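Local coordinates for dioxygenase (Pseudomonas brassicacearum, PDB 5V2D), which probably cleaves the central carbon-carbon double bond of lignostilbenes with dioxygen at an iron centre, like the carotenoid cleavage oxygenases, at residues T77-N82 against G121-A126; A232-M237 against P273-L278; P251-T256 against F269-D274; R292-P297 against D359-Q364. One frame throughout, in Å; residues are numbered along the deposited sequence. Where two conformers were deposited one is given.

Contact 1 of 4, residues T77-N82 against G121-A126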
# COMPACT_ATOMS: atom_id res chain seq x y z
N THR A 77 -2.00 -5.49 22.40
CA THR A 77 -1.26 -5.98 21.28
C THR A 77 -1.95 -5.48 20.00
O THR A 77 -3.16 -5.21 20.01
CB THR A 77 -1.29 -7.52 21.32
OG1 THR A 77 -0.42 -7.97 20.30
CG2 THR A 77 -2.70 -8.12 21.07
N ASP A 78 -1.22 -5.38 18.87
CA ASP A 78 -1.84 -5.01 17.62
C ASP A 78 -0.90 -5.18 16.48
O ASP A 78 0.25 -5.55 16.69
CB ASP A 78 -2.38 -3.58 17.68
CG ASP A 78 -3.63 -3.34 16.76
OD1 ASP A 78 -4.12 -4.27 15.98
OD2 ASP A 78 -4.07 -2.13 16.87
N ILE A 79 -1.38 -4.96 15.26
CA ILE A 79 -0.58 -5.17 14.06
C ILE A 79 -0.34 -3.82 13.41
O ILE A 79 -1.13 -2.82 13.65
CB ILE A 79 -1.18 -6.19 13.11
CG1 ILE A 79 -2.46 -5.66 12.45
CG2 ILE A 79 -1.39 -7.52 13.87
CD1 ILE A 79 -3.03 -6.53 11.39
N PHE A 80 0.73 -3.74 12.63
CA PHE A 80 1.11 -2.46 12.00
C PHE A 80 0.02 -1.90 11.13
O PHE A 80 -0.24 -0.70 11.15
CB PHE A 80 2.39 -2.69 11.16
CG PHE A 80 2.77 -1.52 10.29
CD1 PHE A 80 2.80 -1.68 8.95
CD2 PHE A 80 3.14 -0.35 10.84
CE1 PHE A 80 3.21 -0.63 8.09
CE2 PHE A 80 3.50 0.72 10.02
CZ PHE A 80 3.54 0.55 8.64
N PHE A 81 -0.69 -2.76 10.41
CA PHE A 81 -1.74 -2.35 9.49
C PHE A 81 -2.96 -1.70 10.19
O PHE A 81 -3.88 -1.26 9.52
CB PHE A 81 -2.25 -3.53 8.65
CG PHE A 81 -1.26 -4.12 7.70
CD1 PHE A 81 -0.20 -3.43 7.17
CD2 PHE A 81 -1.55 -5.38 7.14
CE1 PHE A 81 0.71 -4.02 6.28
CE2 PHE A 81 -0.70 -5.97 6.18
CZ PHE A 81 0.46 -5.30 5.78
N ASN A 82 -2.98 -1.69 11.52
CA ASN A 82 -4.16 -1.19 12.24
C ASN A 82 -4.03 0.24 12.81
O ASN A 82 -4.92 0.73 13.45
CB ASN A 82 -4.52 -2.14 13.37
CG ASN A 82 -6.03 -2.16 13.68
OD1 ASN A 82 -6.90 -1.66 12.86
ND2 ASN A 82 -6.35 -2.79 14.80
N GLY A 121 -10.36 -2.92 18.99
CA GLY A 121 -9.80 -4.20 19.25
C GLY A 121 -9.04 -4.78 18.08
O GLY A 121 -8.17 -4.13 17.49
N VAL A 122 -9.43 -6.01 17.74
CA VAL A 122 -8.76 -6.82 16.76
C VAL A 122 -8.95 -6.19 15.39
O VAL A 122 -10.06 -5.70 15.07
CB VAL A 122 -9.34 -8.27 16.78
CG1 VAL A 122 -8.85 -9.09 15.60
CG2 VAL A 122 -8.93 -8.99 18.11
N TYR A 123 -7.89 -6.22 14.59
CA TYR A 123 -7.89 -5.68 13.21
C TYR A 123 -9.12 -6.12 12.44
O TYR A 123 -9.37 -7.34 12.29
CB TYR A 123 -6.61 -6.09 12.47
CG TYR A 123 -6.50 -5.64 11.05
CD1 TYR A 123 -6.71 -6.53 10.02
CD2 TYR A 123 -6.22 -4.28 10.69
CE1 TYR A 123 -6.61 -6.12 8.65
CE2 TYR A 123 -6.10 -3.90 9.35
CZ TYR A 123 -6.28 -4.82 8.34
OH TYR A 123 -6.29 -4.50 6.98
N ARG A 124 -9.88 -5.14 11.96
CA ARG A 124 -11.05 -5.35 11.07
C ARG A 124 -12.08 -6.28 11.74
O ARG A 124 -12.78 -7.05 11.08
CB ARG A 124 -10.63 -5.86 9.69
CG ARG A 124 -9.90 -4.79 8.83
CD ARG A 124 -9.90 -5.12 7.34
NE ARG A 124 -11.26 -5.26 6.81
CZ ARG A 124 -11.57 -5.54 5.53
NH1 ARG A 124 -10.60 -5.82 4.70
NH2 ARG A 124 -12.88 -5.56 5.10
N ASN A 125 -12.13 -6.24 13.08
CA ASN A 125 -13.13 -7.01 13.79
C ASN A 125 -13.78 -6.10 14.83
O ASN A 125 -13.39 -6.04 16.02
CB ASN A 125 -12.51 -8.29 14.39
CG ASN A 125 -13.57 -9.17 15.08
OD1 ASN A 125 -14.73 -8.72 15.18
ND2 ASN A 125 -13.20 -10.37 15.59
N ALA A 126 -14.80 -5.41 14.35
CA ALA A 126 -15.49 -4.44 15.22
C ALA A 126 -16.27 -5.11 16.37
O ALA A 126 -16.55 -4.47 17.37
CB ALA A 126 -16.44 -3.56 14.39
O HOH W 1 -5.58 -5.02 18.95
O HOH W 2 -5.31 -6.58 15.66
O HOH W 3 -9.37 -2.33 12.44
O HOH W 4 -9.12 -2.32 15.61
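Tyr-123 offers a ring face to Ile-79 and an edge to Asn-82, where two loops of the seven-bladed beta-propeller of this oxygenase family meet. It sits in the type II beta turn from Val-122 to Asn-125. Ile-79 comes in at about a right angle and sets CD1 over one ring face, 3.6 Å from Tyr-123 CG, a CH-pi contact offset toward the rim. Its CG1 is tucked between the backbone N and carbonyl carbon (chi1 70°), which brings CD1 to the ring. Arg-124 CG covers the opposite face. Asn-82 meets the ring at its edge, with amide and ring planes 83° apart and OD1 3.5 Å from Tyr-123 CD2. Asn-82 ND2 donates to the syn lone pair of Asp-78 OD1 at 2.9 Å. No direct hydrogen bond joins the two segments; waters do. One accepts from Asn-82 ND2 and donates to Gly-121 O. Replacing Asn-82 with a leucine would probably leave Asp-78 OD1 without its side-chain amide donor and break two of the water bridges. Phe-81 adds CB, 3.9 Å from Tyr-123 CE2. Another water donates to Asn-82 OD1 (2.6 Å) and accepts from Arg-124 N.

Contact 2 of 4, residues A232-M237 against P273-L278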
# COMPACT_ATOMS: atom_id res chain seq x y z
N ALA A 232 -17.75 -13.44 -6.28
CA ALA A 232 -16.71 -14.44 -6.20
C ALA A 232 -17.33 -15.72 -5.64
O ALA A 232 -18.39 -15.66 -5.01
CB ALA A 232 -15.62 -13.97 -5.26
N PRO A 233 -16.61 -16.84 -5.76
CA PRO A 233 -17.11 -18.11 -5.20
C PRO A 233 -16.96 -18.15 -3.69
O PRO A 233 -17.56 -19.01 -3.08
CB PRO A 233 -16.27 -19.17 -5.91
CG PRO A 233 -15.00 -18.46 -6.31
CD PRO A 233 -15.44 -17.06 -6.65
N TYR A 234 -16.24 -17.23 -3.07
CA TYR A 234 -16.14 -17.14 -1.63
C TYR A 234 -15.57 -15.73 -1.34
O TYR A 234 -15.04 -15.09 -2.25
CB TYR A 234 -15.22 -18.23 -1.07
CG TYR A 234 -13.89 -18.36 -1.81
CD1 TYR A 234 -13.72 -19.34 -2.79
CD2 TYR A 234 -12.82 -17.56 -1.52
CE1 TYR A 234 -12.53 -19.47 -3.50
CE2 TYR A 234 -11.60 -17.69 -2.22
CZ TYR A 234 -11.43 -18.65 -3.20
OH TYR A 234 -10.23 -18.78 -3.90
N ALA A 235 -15.68 -15.28 -0.11
CA ALA A 235 -15.13 -13.98 0.32
C ALA A 235 -13.65 -14.13 0.61
O ALA A 235 -13.23 -14.88 1.50
CB ALA A 235 -15.86 -13.43 1.53
N ALA A 236 -12.84 -13.35 -0.12
CA ALA A 236 -11.42 -13.36 0.06
C ALA A 236 -10.82 -11.99 -0.07
O ALA A 236 -11.41 -11.10 -0.76
CB ALA A 236 -10.79 -14.29 -0.97
N MET A 237 -9.60 -11.85 0.45
CA MET A 237 -8.90 -10.53 0.35
C MET A 237 -8.59 -10.23 -1.11
O MET A 237 -7.97 -11.05 -1.82
CB MET A 237 -7.60 -10.53 1.12
CG MET A 237 -6.89 -9.16 1.09
SD MET A 237 -5.28 -9.15 1.93
CE MET A 237 -5.91 -8.97 3.55
N PRO A 273 -4.18 -22.96 2.98
CA PRO A 273 -3.02 -23.41 2.21
C PRO A 273 -3.32 -24.33 1.00
O PRO A 273 -2.46 -24.64 0.24
CB PRO A 273 -2.21 -24.19 3.26
CG PRO A 273 -3.26 -24.75 4.16
CD PRO A 273 -4.24 -23.62 4.30
N ASP A 274 -4.56 -24.72 0.82
CA ASP A 274 -4.96 -25.68 -0.21
C ASP A 274 -6.03 -25.04 -1.11
O ASP A 274 -6.90 -25.70 -1.62
CB ASP A 274 -5.55 -26.93 0.50
CG ASP A 274 -6.68 -26.58 1.45
OD1 ASP A 274 -6.91 -25.34 1.82
OD2 ASP A 274 -7.34 -27.56 1.84
N LEU A 275 -5.98 -23.73 -1.26
CA LEU A 275 -6.94 -22.96 -2.07
C LEU A 275 -6.14 -22.29 -3.19
O LEU A 275 -5.23 -21.53 -2.91
CB LEU A 275 -7.52 -21.83 -1.28
CG LEU A 275 -8.98 -21.57 -1.11
CD1 LEU A 275 -9.14 -20.09 -0.79
CD2 LEU A 275 -9.88 -22.05 -2.22
N PRO A 276 -6.48 -22.57 -4.42
CA PRO A 276 -5.77 -21.89 -5.52
C PRO A 276 -5.88 -20.33 -5.43
O PRO A 276 -6.90 -19.78 -5.06
CB PRO A 276 -6.46 -22.43 -6.76
CG PRO A 276 -7.06 -23.76 -6.36
CD PRO A 276 -7.43 -23.60 -4.92
N GLN A 277 -4.78 -19.68 -5.76
CA GLN A 277 -4.82 -18.27 -6.13
C GLN A 277 -5.87 -18.17 -7.22
O GLN A 277 -5.92 -19.01 -8.12
CB GLN A 277 -3.44 -17.82 -6.61
CG GLN A 277 -2.43 -17.66 -5.49
CD GLN A 277 -1.04 -17.42 -6.02
OE1 GLN A 277 -0.63 -16.29 -6.18
NE2 GLN A 277 -0.35 -18.47 -6.37
N LEU A 278 -6.76 -17.22 -7.11
CA LEU A 278 -7.84 -17.09 -8.09
C LEU A 278 -7.77 -15.66 -8.70
O LEU A 278 -7.41 -14.71 -8.02
CB LEU A 278 -9.11 -17.35 -7.35
CG LEU A 278 -10.34 -17.77 -8.05
CD1 LEU A 278 -10.19 -18.99 -8.93
CD2 LEU A 278 -11.47 -18.00 -7.04
O HOH W 5 -7.96 -17.52 -3.45
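Tyr-234 points the end of its ring at the two methyls of Leu-275, near the surface of the beta-propeller. The contact joins the loop after strand 224-231 to the start of strand 276-283, so it ties together parts of two successive antiparallel sheets. The two side chains come from opposite directions. Leu-275 CD1 lies 3.6 Å from Tyr-234 CZ, and CD2 stands a little farther off. Leu-278 crosses the tyrosine obliquely and brings CD2 to 3.5 Å from Tyr-234 OH. Leu-278 CD2 also meets Pro-233 CG end-on, at 3.6 Å. This methyl therefore fills the angle between the proline and the phenol.

The tyrosine CG stands between its own backbone N and carbonyl carbon (chi1 47°), a turn that carries the ring across to the leucines. Leu-278 has CG anti to the backbone N (chi1 -158°), and its CD2 faces the loop.

Farther out, Trp-293 of strand 292-298 touches Pro-233 and Leu-278, and Leu-252 of strand 247-252 also packs on Leu-278. Thr-256 touches both Tyr-234 and Leu-275. The polar end of the tyrosine is served by water. Tyr-234 OH donates to a water 2.6 Å away that lies at the ring edge, in plane, and this water donates in turn to Pro-276 O at 3.0 Å.

Contact 3 of 4, residues P251-T256 against F269-D274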
# COMPACT_ATOMS: atom_id res chain seq x y z
N PRO A 251 -7.18 -10.09 -8.21
CA PRO A 251 -6.46 -11.25 -7.63
C PRO A 251 -7.05 -11.55 -6.25
O PRO A 251 -6.91 -10.77 -5.30
CB PRO A 251 -4.99 -10.78 -7.55
CG PRO A 251 -5.00 -9.39 -8.18
CD PRO A 251 -6.38 -8.87 -8.12
N LEU A 252 -7.68 -12.69 -6.09
CA LEU A 252 -8.18 -13.13 -4.80
C LEU A 252 -7.10 -13.93 -4.09
O LEU A 252 -6.74 -15.03 -4.51
CB LEU A 252 -9.43 -14.05 -4.94
CG LEU A 252 -10.72 -13.25 -5.05
CD1 LEU A 252 -10.71 -12.51 -6.36
CD2 LEU A 252 -11.91 -14.14 -4.95
N ILE A 253 -6.58 -13.34 -3.04
CA ILE A 253 -5.56 -13.94 -2.19
C ILE A 253 -6.26 -15.03 -1.32
O ILE A 253 -7.40 -14.81 -0.89
CB ILE A 253 -4.97 -12.85 -1.31
CG1 ILE A 253 -4.24 -11.80 -2.18
CG2 ILE A 253 -4.00 -13.42 -0.28
CD1 ILE A 253 -3.98 -10.48 -1.45
N PRO A 254 -5.59 -16.18 -1.09
CA PRO A 254 -6.24 -17.24 -0.30
C PRO A 254 -6.36 -16.96 1.21
O PRO A 254 -6.06 -17.84 2.04
CB PRO A 254 -5.32 -18.49 -0.49
CG PRO A 254 -4.36 -18.15 -1.51
CD PRO A 254 -4.35 -16.64 -1.71
N LEU A 255 -6.83 -15.77 1.56
CA LEU A 255 -7.14 -15.35 2.90
C LEU A 255 -8.66 -15.20 2.92
O LEU A 255 -9.18 -14.24 2.28
CB LEU A 255 -6.52 -13.98 3.16
CG LEU A 255 -5.06 -13.97 3.48
CD1 LEU A 255 -4.51 -12.56 3.50
CD2 LEU A 255 -4.76 -14.66 4.82
N THR A 256 -9.37 -16.07 3.65
CA THR A 256 -10.84 -16.08 3.63
C THR A 256 -11.47 -15.55 4.88
O THR A 256 -10.85 -15.54 5.94
CB THR A 256 -11.41 -17.51 3.37
OG1 THR A 256 -10.87 -18.44 4.31
CG2 THR A 256 -10.98 -17.96 2.01
N PHE A 269 -9.46 -12.53 8.68
CA PHE A 269 -9.03 -13.44 7.63
C PHE A 269 -8.28 -14.66 8.21
O PHE A 269 -7.63 -14.55 9.24
CB PHE A 269 -8.00 -12.74 6.71
CG PHE A 269 -8.56 -11.60 5.91
CD1 PHE A 269 -9.40 -11.84 4.84
CD2 PHE A 269 -8.26 -10.31 6.24
CE1 PHE A 269 -9.90 -10.78 4.08
CE2 PHE A 269 -8.77 -9.23 5.51
CZ PHE A 269 -9.60 -9.49 4.44
N GLN A 270 -8.29 -15.73 7.43
CA GLN A 270 -7.52 -16.93 7.72
C GLN A 270 -6.90 -17.52 6.46
O GLN A 270 -7.59 -17.76 5.48
CB GLN A 270 -8.51 -17.97 8.32
CG GLN A 270 -7.83 -19.23 8.85
CD GLN A 270 -8.82 -20.25 9.36
OE1 GLN A 270 -9.49 -20.93 8.59
NE2 GLN A 270 -8.92 -20.32 10.64
N TRP A 271 -5.63 -17.80 6.50
CA TRP A 271 -4.94 -18.43 5.35
C TRP A 271 -5.43 -19.85 5.12
O TRP A 271 -5.61 -20.58 6.08
CB TRP A 271 -3.47 -18.45 5.63
CG TRP A 271 -2.65 -19.01 4.52
CD1 TRP A 271 -2.05 -20.23 4.48
CD2 TRP A 271 -2.30 -18.34 3.34
NE1 TRP A 271 -1.38 -20.38 3.32
CE2 TRP A 271 -1.50 -19.23 2.59
CE3 TRP A 271 -2.57 -17.04 2.83
CZ2 TRP A 271 -0.96 -18.88 1.35
CZ3 TRP A 271 -2.02 -16.72 1.57
CH2 TRP A 271 -1.25 -17.63 0.86
N GLN A 272 -5.66 -20.17 3.85
CA GLN A 272 -6.11 -21.48 3.38
C GLN A 272 -4.99 -22.00 2.48
O GLN A 272 -4.78 -21.51 1.41
CB GLN A 272 -7.39 -21.37 2.61
CG GLN A 272 -8.51 -20.64 3.35
CD GLN A 272 -8.82 -21.24 4.72
OE1 GLN A 272 -8.89 -22.39 4.80
NE2 GLN A 272 -8.95 -20.45 5.77
N PRO A 273 -4.18 -22.96 2.98
CA PRO A 273 -3.02 -23.41 2.21
C PRO A 273 -3.32 -24.33 1.00
O PRO A 273 -2.46 -24.64 0.24
CB PRO A 273 -2.21 -24.19 3.26
CG PRO A 273 -3.26 -24.75 4.16
CD PRO A 273 -4.24 -23.62 4.30
N ASP A 274 -4.56 -24.72 0.82
CA ASP A 274 -4.96 -25.68 -0.21
C ASP A 274 -6.03 -25.04 -1.11
O ASP A 274 -6.90 -25.70 -1.62
CB ASP A 274 -5.55 -26.93 0.50
CG ASP A 274 -6.68 -26.58 1.45
OD1 ASP A 274 -6.91 -25.34 1.82
OD2 ASP A 274 -7.34 -27.56 1.84
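Ile-253 and Trp-271 open the contact, with CG2 of the isoleucine at the edge of the indole. What follows is a small antiparallel two-stranded sheet, strands 255-257 and 269-271, attached to a propeller blade through strand 247-252.

Pro-254 is the centre of an inverse gamma turn. Its ring lies beside the indole and points the same way, with CG 3.9 Å from Trp-271 CH2. Pro-254 O sits over a face of the indole, offset toward the rim. It accepts from Gln-272 N at 3.0 Å, the donor nearly along the C=O axis. The indole NE1 bonds outside the contact, to Asp-299.

Leu-255 pairs with Trp-271 as a non-hydrogen-bonded pair. Its CD2 lies in the indole plane at the edge, 3.8 Å from Trp-271 CE3. Its CB packs on Phe-269 CD1 at 4.0 Å.

Thr-256 and Gln-270 form the hydrogen-bonded pair. Gln-270 N donates to Thr-256 O at 3.0 Å, in the carbonyl plane. Thr-256 N donates back to Gln-270 O. Gln-272 NE2 reaches that same oxygen from the opposite face of its plane, so two donors grip it. Gln-272 gets there because its chain bends at chi2 (-55°), which folds the amide back toward strand 269-271. An alanine in place of Gln-272 is likely to leave Gln-270 O with one donor fewer and set the Gln-270 amide free to turn. Gln-272 NE2 also donates to Gln-270 OE1 at 2.9 Å, on a lone pair and in both amide planes.

Contact 4 of 4, residues R292-P297 against D359-Q364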
# COMPACT_ATOMS: atom_id res chain seq x y z
N ARG A 292 -14.42 -13.88 -16.41
CA ARG A 292 -13.79 -15.20 -16.54
C ARG A 292 -12.86 -15.45 -15.38
O ARG A 292 -12.14 -14.52 -14.96
CB ARG A 292 -12.95 -15.28 -17.80
CG ARG A 292 -13.80 -15.45 -19.08
CD ARG A 292 -14.18 -16.94 -19.26
NE ARG A 292 -12.90 -17.63 -19.43
CZ ARG A 292 -12.19 -17.53 -20.54
NH1 ARG A 292 -12.63 -16.82 -21.61
NH2 ARG A 292 -11.04 -18.13 -20.55
N TRP A 293 -12.81 -16.69 -14.90
CA TRP A 293 -11.98 -17.06 -13.74
C TRP A 293 -10.77 -17.87 -14.12
O TRP A 293 -10.85 -18.78 -14.99
CB TRP A 293 -12.85 -17.82 -12.76
CG TRP A 293 -13.89 -16.89 -12.12
CD1 TRP A 293 -15.17 -16.68 -12.55
CD2 TRP A 293 -13.71 -16.07 -10.98
NE1 TRP A 293 -15.78 -15.78 -11.76
CE2 TRP A 293 -14.93 -15.39 -10.77
CE3 TRP A 293 -12.64 -15.84 -10.09
CZ2 TRP A 293 -15.13 -14.49 -9.70
CZ3 TRP A 293 -12.86 -14.93 -9.01
CH2 TRP A 293 -14.08 -14.28 -8.85
N PHE A 294 -9.62 -17.56 -13.53
CA PHE A 294 -8.43 -18.33 -13.78
C PHE A 294 -7.87 -18.73 -12.43
O PHE A 294 -8.02 -17.98 -11.42
CB PHE A 294 -7.40 -17.53 -14.51
CG PHE A 294 -7.78 -17.18 -15.93
CD1 PHE A 294 -7.28 -17.93 -17.00
CD2 PHE A 294 -8.60 -16.08 -16.18
CE1 PHE A 294 -7.62 -17.61 -18.29
CE2 PHE A 294 -9.03 -15.76 -17.45
CZ PHE A 294 -8.49 -16.50 -18.54
N LYS A 295 -7.16 -19.85 -12.38
CA LYS A 295 -6.61 -20.40 -11.17
C LYS A 295 -5.13 -20.59 -11.25
O LYS A 295 -4.63 -21.25 -12.15
CB LYS A 295 -7.16 -21.81 -10.95
CG LYS A 295 -8.61 -21.83 -10.60
CD LYS A 295 -9.09 -23.30 -10.67
CE LYS A 295 -10.19 -23.62 -9.64
NZ LYS A 295 -10.99 -24.62 -10.34
N GLY A 296 -4.43 -20.15 -10.20
CA GLY A 296 -3.00 -20.31 -10.06
C GLY A 296 -2.70 -21.31 -8.94
O GLY A 296 -3.59 -21.92 -8.39
N PRO A 297 -1.44 -21.51 -8.63
CA PRO A 297 -1.03 -22.42 -7.59
C PRO A 297 -1.60 -22.17 -6.21
O PRO A 297 -1.91 -21.03 -5.80
CB PRO A 297 0.50 -22.21 -7.52
CG PRO A 297 0.88 -21.74 -8.89
CD PRO A 297 -0.28 -20.92 -9.34
N ASP A 359 -8.05 -22.82 -17.85
CA ASP A 359 -8.30 -22.20 -16.60
C ASP A 359 -7.04 -21.98 -15.72
O ASP A 359 -7.02 -21.06 -14.92
CB ASP A 359 -8.96 -23.39 -15.90
CG ASP A 359 -9.99 -23.04 -14.99
OD1 ASP A 359 -10.19 -23.78 -14.01
OD2 ASP A 359 -10.74 -22.09 -15.29
N GLU A 360 -6.05 -22.86 -15.88
CA GLU A 360 -4.90 -23.01 -14.96
C GLU A 360 -3.78 -22.10 -15.46
O GLU A 360 -3.51 -22.07 -16.64
CB GLU A 360 -4.39 -24.45 -14.91
CG GLU A 360 -5.48 -25.52 -14.75
CD GLU A 360 -5.86 -25.85 -13.31
OE1 GLU A 360 -4.95 -26.34 -12.60
OE2 GLU A 360 -7.04 -25.68 -12.86
N VAL A 361 -3.16 -21.33 -14.57
CA VAL A 361 -2.06 -20.42 -14.95
C VAL A 361 -0.94 -20.65 -14.00
O VAL A 361 -1.13 -20.92 -12.79
CB VAL A 361 -2.46 -18.91 -14.93
CG1 VAL A 361 -3.45 -18.60 -16.04
CG2 VAL A 361 -3.16 -18.52 -13.63
N GLU A 362 0.26 -20.53 -14.56
CA GLU A 362 1.45 -20.48 -13.80
C GLU A 362 2.18 -19.15 -14.04
O GLU A 362 2.31 -18.72 -15.16
CB GLU A 362 2.29 -21.71 -14.09
CG GLU A 362 1.84 -22.78 -13.08
CD GLU A 362 2.43 -24.14 -13.30
OE1 GLU A 362 3.63 -24.27 -13.66
OE2 GLU A 362 1.65 -25.10 -13.09
N PRO A 363 2.68 -18.57 -12.95
CA PRO A 363 3.38 -17.31 -13.08
C PRO A 363 4.83 -17.57 -13.56
O PRO A 363 5.38 -18.62 -13.26
CB PRO A 363 3.35 -16.79 -11.62
CG PRO A 363 3.40 -18.03 -10.77
CD PRO A 363 2.55 -19.00 -11.52
N GLN A 364 5.40 -16.65 -14.31
CA GLN A 364 6.75 -16.75 -14.88
C GLN A 364 7.63 -15.69 -14.27
O GLN A 364 7.23 -14.54 -14.19
CB GLN A 364 6.72 -16.62 -16.43
CG GLN A 364 5.80 -17.68 -17.11
CD GLN A 364 6.17 -19.16 -16.73
OE1 GLN A 364 7.33 -19.53 -16.73
NE2 GLN A 364 5.16 -19.97 -16.36
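Lys-295 and Asp-359 meet through backbone and side chain alike. The backbone bonds come first. Lys-295 N donates to Asp-359 O at 2.8 Å, with an N-H...O angle of 168°. Val-361 N then donates to Lys-295 O, also at 2.8 Å. Together they straddle Glu-360 and make a single bridge between Lys-295 and Glu-360. CA-H...O contacts run beside them, among them Gly-296 CA to Val-361 O at 3.4 Å.

Strand 292-298 is an outermost strand of its four-stranded propeller sheet. Within the sheet its neighbour is strand 276-283, so the contact uses its other edge. The partner segment leads into strand 364-365, an outermost strand of the following sheet, so the bridge probably links two neighbouring blades at their edge strands.

Charged contacts are loose. Lys-295 NZ and Asp-359 OD1 form a long salt bridge at 3.8 Å. The lysine chain is bent at its far end and slants past the aspartate, and its CD lies 3.5 Å from Asp-359 OD1. Glu-360 bends at chi2 (-88°) and brings OE2 near the same CD.

The apolar contacts are two. Phe-294 and Val-361 cross at about a right angle, with CD1 of the ring 4.0 Å from Val-361 CG1. Phe-352 meets the Phe-294 ring edge-to-face, and Trp-350 packs on Val-361. Pro-297 and Pro-363 point their rings at each other, their CD atoms 4.1 Å apart.

Contacts 2, 3 and 4 gather round one four-stranded sheet. Contact 1 lies to one side, its centre about 18 Å from that of contact 3, and touches it by Arg-124 NH1 on Phe-269 CZ, 3.8 Å apart. Contacts 2 and 3 have centres about 5 Å apart and share Pro-273 and Asp-274. Leu-278 O and Leu-252 N, 2.8 Å apart, probably hydrogen-bond between them. Contact 4 joins contact 2 through neighbouring strands, with Gln-277 O 2.8 Å from Gly-296 N. The iron is held by His-188, His-239, His-304 and His-495, none of them in these segments. The side chains of Phe-81 (contact 1) and Ile-253 (contact 3) come within about 7 and 9 Å of it.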